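PDB 5YY3: uncharacterized protein AsqI, which catalyses, as a zinc-dependent cyclopenase, the conversion of 4'-methoxycyclopenin into 4'-methoxyviridicatin, with release of methyl isocyanate, in aspoquinolone biosynthesis. Local coordinates for residues 216-221 and 398-403; 223-228 and 235-240. All blocks are in the same frame, centred on the assembly; numbering follows the deposited sequence.

Contact 1. Residues 216-221 and 398-403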
loop_
_atom_site.group_PDB
_atom_site.type_symbol
_atom_site.label_atom_id
_atom_site.label_comp_id
_atom_site.label_asym_id
_atom_site.label_seq_id
_atom_site.Cartn_x
_atom_site.Cartn_y
_atom_site.Cartn_z
ATOM N N TYR A 216 -31.730 12.594 11.222
ATOM C CA TYR A 216 -31.203 13.375 10.113
ATOM C C TYR A 216 -29.749 13.826 10.310
ATOM O O TYR A 216 -28.918 13.700 9.402
ATOM C CB TYR A 216 -32.073 14.595 9.884
ATOM C CG TYR A 216 -31.484 15.526 8.867
ATOM C CD1 TYR A 216 -31.490 15.193 7.525
ATOM C CD2 TYR A 216 -30.895 16.729 9.248
ATOM C CE1 TYR A 216 -30.953 16.020 6.598
ATOM C CE2 TYR A 216 -30.352 17.577 8.313
ATOM C CZ TYR A 216 -30.398 17.217 6.984
ATOM O OH TYR A 216 -29.866 18.026 6.014
ATOM N N VAL A 217 -29.446 14.365 11.484
ATOM C CA VAL A 217 -28.097 14.813 11.791
ATOM C C VAL A 217 -27.113 13.650 11.714
ATOM O O VAL A 217 -26.063 13.747 11.070
ATOM C CB VAL A 217 -28.034 15.451 13.184
ATOM C CG1 VAL A 217 -26.598 15.654 13.621
ATOM C CG2 VAL A 217 -28.806 16.771 13.188
ATOM N N HIS A 218 -27.468 12.533 12.340
ATOM C CA HIS A 218 -26.604 11.369 12.299
ATOM C C HIS A 218 -26.483 10.766 10.901
ATOM O O HIS A 218 -25.403 10.321 10.517
ATOM C CB HIS A 218 -27.086 10.323 13.295
ATOM C CG HIS A 218 -26.787 10.687 14.707
ATOM N ND1 HIS A 218 -27.650 11.437 15.481
ATOM C CD2 HIS A 218 -25.693 10.460 15.472
ATOM C CE1 HIS A 218 -27.112 11.627 16.673
ATOM N NE2 HIS A 218 -25.928 11.041 16.696
ATOM N N SER A 219 -27.571 10.747 10.139
ATOM C CA SER A 219 -27.493 10.230 8.769
ATOM C C SER A 219 -26.678 11.146 7.869
ATOM O O SER A 219 -25.997 10.704 6.949
ATOM C CB SER A 219 -28.878 10.051 8.160
ATOM O OG SER A 219 -28.752 9.650 6.806
ATOM N N GLN A 220 -26.760 12.436 8.145
ATOM C CA GLN A 220 -26.084 13.416 7.332
ATOM C C GLN A 220 -24.567 13.369 7.654
ATOM O O GLN A 220 -23.731 13.463 6.741
ATOM C CB GLN A 220 -26.746 14.782 7.573
ATOM C CG GLN A 220 -26.457 15.912 6.629
ATOM C CD GLN A 220 -26.944 15.734 5.193
ATOM O OE1 GLN A 220 -26.578 16.532 4.337
ATOM N NE2 GLN A 220 -27.740 14.710 4.920
ATOM N N MET A 221 -24.181 13.144 8.915
ATOM C CA MET A 221 -22.738 13.042 9.160
ATOM C C MET A 221 -22.163 11.709 8.627
ATOM O O MET A 221 -21.030 11.681 8.156
ATOM C CB MET A 221 -22.351 13.263 10.652
ATOM C CG MET A 221 -23.182 12.666 11.752
ATOM S SD MET A 221 -22.809 13.495 13.353
ATOM C CE MET A 221 -23.059 15.188 12.840
ATOM N N LYS A 398 -23.966 4.658 11.482
ATOM C CA LYS A 398 -24.498 4.104 10.236
ATOM C C LYS A 398 -25.597 3.077 10.532
ATOM O O LYS A 398 -26.505 2.898 9.721
ATOM C CB LYS A 398 -23.408 3.477 9.358
ATOM C CG LYS A 398 -23.968 3.041 7.994
ATOM C CD LYS A 398 -22.890 2.808 6.953
ATOM C CE LYS A 398 -23.456 2.103 5.718
ATOM N NZ LYS A 398 -22.379 1.734 4.726
ATOM N N HIS A 399 -25.537 2.429 11.698
ATOM C CA HIS A 399 -26.644 1.568 12.134
ATOM C C HIS A 399 -27.904 2.383 12.370
ATOM O O HIS A 399 -28.967 2.009 11.895
ATOM C CB HIS A 399 -26.296 0.799 13.407
ATOM C CG HIS A 399 -27.430 -0.023 13.944
ATOM N ND1 HIS A 399 -28.083 -0.979 13.193
ATOM C CD2 HIS A 399 -28.016 -0.041 15.165
ATOM C CE1 HIS A 399 -29.023 -1.547 13.923
ATOM N NE2 HIS A 399 -29.003 -0.998 15.124
ATOM N N LEU A 400 -27.792 3.479 13.122
ATOM C CA LEU A 400 -28.906 4.430 13.245
ATOM C C LEU A 400 -29.462 4.801 11.871
ATOM O O LEU A 400 -30.681 4.812 11.666
ATOM C CB LEU A 400 -28.467 5.707 13.982
ATOM C CG LEU A 400 -27.973 5.474 15.408
ATOM C CD1 LEU A 400 -27.510 6.777 16.028
ATOM C CD2 LEU A 400 -29.086 4.840 16.239
ATOM N N GLN A 401 -28.566 5.093 10.924
ATOM C CA GLN A 401 -28.997 5.479 9.579
ATOM C C GLN A 401 -29.855 4.382 8.930
ATOM O O GLN A 401 -30.748 4.675 8.118
ATOM C CB GLN A 401 -27.794 5.789 8.690
ATOM C CG GLN A 401 -28.163 6.416 7.349
ATOM C CD GLN A 401 -27.032 6.330 6.328
ATOM O OE1 GLN A 401 -26.549 5.234 6.004
ATOM N NE2 GLN A 401 -26.604 7.487 5.813
ATOM N N TYR A 402 -29.595 3.127 9.293
ATOM C CA TYR A 402 -30.338 1.996 8.724
ATOM C C TYR A 402 -31.834 2.098 9.035
ATOM O O TYR A 402 -32.681 1.828 8.172
ATOM C CB TYR A 402 -29.762 0.663 9.230
ATOM C CG TYR A 402 -30.499 -0.560 8.741
ATOM C CD1 TYR A 402 -30.782 -0.729 7.395
ATOM C CD2 TYR A 402 -30.894 -1.562 9.627
ATOM C CE1 TYR A 402 -31.463 -1.844 6.930
ATOM C CE2 TYR A 402 -31.572 -2.695 9.180
ATOM C CZ TYR A 402 -31.854 -2.830 7.829
ATOM O OH TYR A 402 -32.518 -3.947 7.364
ATOM N N TYR A 403 -32.170 2.520 10.246
ATOM C CA TYR A 403 -33.575 2.675 10.598
ATOM C C TYR A 403 -34.229 3.723 9.697
ATOM O O TYR A 403 -35.361 3.537 9.213
ATOM C CB TYR A 403 -33.722 3.048 12.071
ATOM C CG TYR A 403 -33.265 1.953 13.011
ATOM C CD1 TYR A 403 -34.149 0.983 13.458
ATOM C CD2 TYR A 403 -31.938 1.879 13.427
ATOM C CE1 TYR A 403 -33.731 -0.021 14.315
ATOM C CE2 TYR A 403 -31.508 0.878 14.270
ATOM C CZ TYR A 403 -32.402 -0.066 14.717
ATOM O OH TYR A 403 -31.965 -1.056 15.573
#
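Ser219 and Gln401 carry the polar part of this helix-to-helix contact, and the backbones come closest at these two residues. Gln401 NE2 donates to Ser219 OG at 3.2 Å, with an N-H...O angle of 154° and the hydroxyl oxygen almost in the amide plane. Gln401 NE2 also makes a weak bond to Ser219 O (3.5 Å), so the amide touches both the side chain and the backbone of one residue. Glutamine suits the place because it is long enough to bridge the helices: CG is anti to the backbone N (chi1 -170°) and the chain stays extended beyond it. Its OE1 bonds Arg405 NE, which further restrains rotation of the amide. Serine suits the other side, since its short side chain lets Gln401 CG come to 3.8 Å from Ser219 CB while OG serves as acceptor.

The apolar part pairs Leu400 with His218, an experimentally established zinc ligand. Leu400 CD1 lies over one face of the imidazole, offset toward its rim, 4.1 Å from His218 CD2. His218 ND1 is hydrogen-bonded to Phe214 O, which helps fix the ring and is consistent with NE2 facing the metal; His186 and His190 are the other two established ligands.

Helices 210-231 and 391-410 pack here within the helical, hemocyanin-type metal-binding domain of the tyrosinase family. Helix 355-367 packs on Leu400 and helix 288-304 on Tyr403, while Gln220 OE1 is hydrogen-bonded to Glu509 N of strand 508-517.

Contact 2. Residues 223-228 and 235-240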
loop_
_atom_site.group_PDB
_atom_site.type_symbol
_atom_site.label_atom_id
_atom_site.label_comp_id
_atom_site.label_asym_id
_atom_site.label_seq_id
_atom_site.Cartn_x
_atom_site.Cartn_y
_atom_site.Cartn_z
ATOM N N ALA A 223 -23.253 10.200 5.773
ATOM C CA ALA A 223 -23.082 10.442 4.335
ATOM C C ALA A 223 -21.792 11.223 4.042
ATOM O O ALA A 223 -21.057 10.915 3.115
ATOM C CB ALA A 223 -24.293 11.186 3.773
ATOM N N ARG A 224 -21.507 12.232 4.851
ATOM C CA ARG A 224 -20.274 12.984 4.710
ATOM C C ARG A 224 -19.011 12.144 5.036
ATOM O O ARG A 224 -18.021 12.173 4.291
ATOM C CB ARG A 224 -20.331 14.230 5.593
ATOM C CG ARG A 224 -21.313 15.299 5.100
ATOM C CD ARG A 224 -21.228 16.537 5.979
ATOM N NE ARG A 224 -22.108 17.611 5.528
ATOM C CZ ARG A 224 -21.731 18.580 4.702
ATOM N NH1 ARG A 224 -20.492 18.598 4.224
ATOM N NH2 ARG A 224 -22.590 19.516 4.333
ATOM N N TYR A 225 -19.043 11.415 6.152
ATOM C CA TYR A 225 -17.944 10.533 6.525
ATOM C C TYR A 225 -17.651 9.480 5.458
ATOM O O TYR A 225 -16.489 9.188 5.144
ATOM C CB TYR A 225 -18.253 9.821 7.829
ATOM C CG TYR A 225 -17.094 8.996 8.373
ATOM C CD1 TYR A 225 -15.896 9.607 8.732
ATOM C CD2 TYR A 225 -17.202 7.612 8.533
ATOM C CE1 TYR A 225 -14.835 8.867 9.254
ATOM C CE2 TYR A 225 -16.142 6.855 9.059
ATOM C CZ TYR A 225 -14.958 7.499 9.409
ATOM O OH TYR A 225 -13.891 6.800 9.939
ATOM N N GLU A 226 -18.711 8.901 4.914
ATOM C CA GLU A 226 -18.552 7.858 3.922
ATOM C C GLU A 226 -18.039 8.461 2.630
ATOM O O GLU A 226 -17.172 7.890 1.978
ATOM C CB GLU A 226 -19.868 7.122 3.702
ATOM C CG GLU A 226 -20.156 6.112 4.801
ATOM C CD GLU A 226 -21.042 4.978 4.326
ATOM O OE1 GLU A 226 -22.172 5.250 3.865
ATOM O OE2 GLU A 226 -20.616 3.810 4.412
ATOM N N THR A 227 -18.568 9.626 2.265
ATOM C CA THR A 227 -18.097 10.315 1.069
ATOM C C THR A 227 -16.621 10.692 1.226
ATOM O O THR A 227 -15.842 10.598 0.275
ATOM C CB THR A 227 -18.948 11.565 0.785
ATOM O OG1 THR A 227 -20.299 11.156 0.508
ATOM C CG2 THR A 227 -18.397 12.354 -0.397
ATOM N N GLU A 228 -16.238 11.115 2.427
ATOM C CA GLU A 228 -14.850 11.483 2.698
ATOM C C GLU A 228 -13.968 10.250 2.544
ATOM O O GLU A 228 -12.849 10.323 2.016
ATOM C CB GLU A 228 -14.698 12.068 4.102
ATOM C CG GLU A 228 -13.366 12.764 4.340
ATOM C CD GLU A 228 -13.350 14.192 3.813
ATOM O OE1 GLU A 228 -14.335 14.609 3.157
ATOM O OE2 GLU A 228 -12.347 14.906 4.066
ATOM N N PRO A 235 -12.606 1.904 2.084
ATOM C CA PRO A 235 -13.914 1.249 2.023
ATOM C C PRO A 235 -15.051 2.035 2.676
ATOM O O PRO A 235 -14.832 2.923 3.505
ATOM C CB PRO A 235 -13.678 -0.087 2.758
ATOM C CG PRO A 235 -12.336 -0.023 3.332
ATOM C CD PRO A 235 -11.556 1.010 2.607
ATOM N N LEU A 236 -16.270 1.711 2.269
ATOM C CA LEU A 236 -17.445 2.245 2.925
ATOM C C LEU A 236 -17.512 1.639 4.329
ATOM O O LEU A 236 -16.896 0.603 4.605
ATOM C CB LEU A 236 -18.707 1.928 2.118
ATOM C CG LEU A 236 -18.921 2.605 0.754
ATOM C CD1 LEU A 236 -20.106 1.984 0.017
ATOM C CD2 LEU A 236 -19.108 4.115 0.880
ATOM N N VAL A 237 -18.242 2.288 5.227
ATOM C CA VAL A 237 -18.335 1.812 6.601
ATOM C C VAL A 237 -19.240 0.589 6.740
ATOM O O VAL A 237 -20.342 0.563 6.176
ATOM C CB VAL A 237 -18.841 2.929 7.517
ATOM C CG1 VAL A 237 -19.380 2.359 8.807
ATOM C CG2 VAL A 237 -17.724 3.936 7.774
ATOM N N ARG A 238 -18.775 -0.425 7.479
ATOM C CA ARG A 238 -19.630 -1.553 7.849
ATOM C C ARG A 238 -20.522 -1.132 9.006
ATOM O O ARG A 238 -20.036 -0.843 10.093
ATOM C CB ARG A 238 -18.814 -2.787 8.234
ATOM C CG ARG A 238 -19.656 -4.080 8.321
ATOM C CD ARG A 238 -18.930 -5.202 9.099
ATOM N NE ARG A 238 -17.503 -5.128 8.838
ATOM C CZ ARG A 238 -16.542 -5.392 9.713
ATOM N NH1 ARG A 238 -16.812 -5.775 10.954
ATOM N NH2 ARG A 238 -15.286 -5.273 9.325
ATOM N N PRO A 239 -21.835 -1.098 8.784
ATOM C CA PRO A 239 -22.701 -0.666 9.891
ATOM C C PRO A 239 -22.675 -1.660 11.032
ATOM O O PRO A 239 -22.377 -2.833 10.811
ATOM C CB PRO A 239 -24.087 -0.594 9.254
ATOM C CG PRO A 239 -24.004 -1.499 8.064
ATOM C CD PRO A 239 -22.591 -1.441 7.569
ATOM N N TRP A 240 -22.968 -1.188 12.237
ATOM C CA TRP A 240 -23.055 -2.052 13.410
ATOM C C TRP A 240 -24.434 -2.675 13.475
ATOM O O TRP A 240 -25.179 -2.444 14.438
ATOM C CB TRP A 240 -22.779 -1.247 14.683
ATOM C CG TRP A 240 -22.534 -2.095 15.909
ATOM C CD1 TRP A 240 -23.427 -2.402 16.893
ATOM C CD2 TRP A 240 -21.302 -2.727 16.275
ATOM N NE1 TRP A 240 -22.832 -3.183 17.845
ATOM C CE2 TRP A 240 -21.525 -3.401 17.491
ATOM C CE3 TRP A 240 -20.028 -2.784 15.691
ATOM C CZ2 TRP A 240 -20.530 -4.126 18.133
ATOM C CZ3 TRP A 240 -19.044 -3.506 16.319
ATOM C CH2 TRP A 240 -19.298 -4.173 17.534
#
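Glu226 reaches from its helix to Leu236 and Val237 of the chain that returns past it. Glu226 CB lies 4.2 Å from Leu236 CD2. CG stands anti to the carbonyl carbon (chi1 -79°), and the extended chain beyond it brings Glu226 CD to 4.0 Å from Leu236 CD2, the two side chains crossing at about a right angle. At the tip, Glu226 OE2 accepts from Val237 N at 2.9 Å, using its anti lone pair in a somewhat bent bond (142°). Glu226 OE2 also touches Leu236 CB at 3.5 Å and forms a salt bridge with Lys398 NZ, which would be expected to favour the ionised carboxylate at this buried position. Glutamate suits the place: its reach and charge satisfy both a backbone N-H and a lysine.

Within the hemocyanin-type metal-binding domain, segment 235-240 is an irregular link that doubles back beside helix 210-231, the helix that supplies zinc ligand His218.

Next to the carboxylate, Val237 CG2 meets the edge of the Tyr225 ring, near its plane, 3.6 Å from Tyr225 CE2. The compact, branched valine fits against this edge, while Tyr225 OH is hydrogen-bonded to Arg177 NH1. Leu236 N bonds Glu248 OE2 of the second subunit, so the returning chain also takes part in the subunit interface.

Contacts 1 and 2 have centres 11 Å apart and share helix 210-231, contact 1 using its middle and contact 2 the turns that follow. Along the chain, contact 2 is nested inside the long loop closed by contact 1: residues 235-240 return soon after the helix, whereas 398-403 arrive much later, on helix 391-410. Lys398, the salt-bridge partner of Glu226, joins the two; Lys398 NZ also lies 2.8 Å from Val237 O, probably a hydrogen bond. Pro239 packs on Lys398, and the backbone O of Trp240 on the ring of His399. One helix of the hemocyanin-type domain thus supplies a zinc ligand at contact 1 and holds a subunit-interface loop at contact 2.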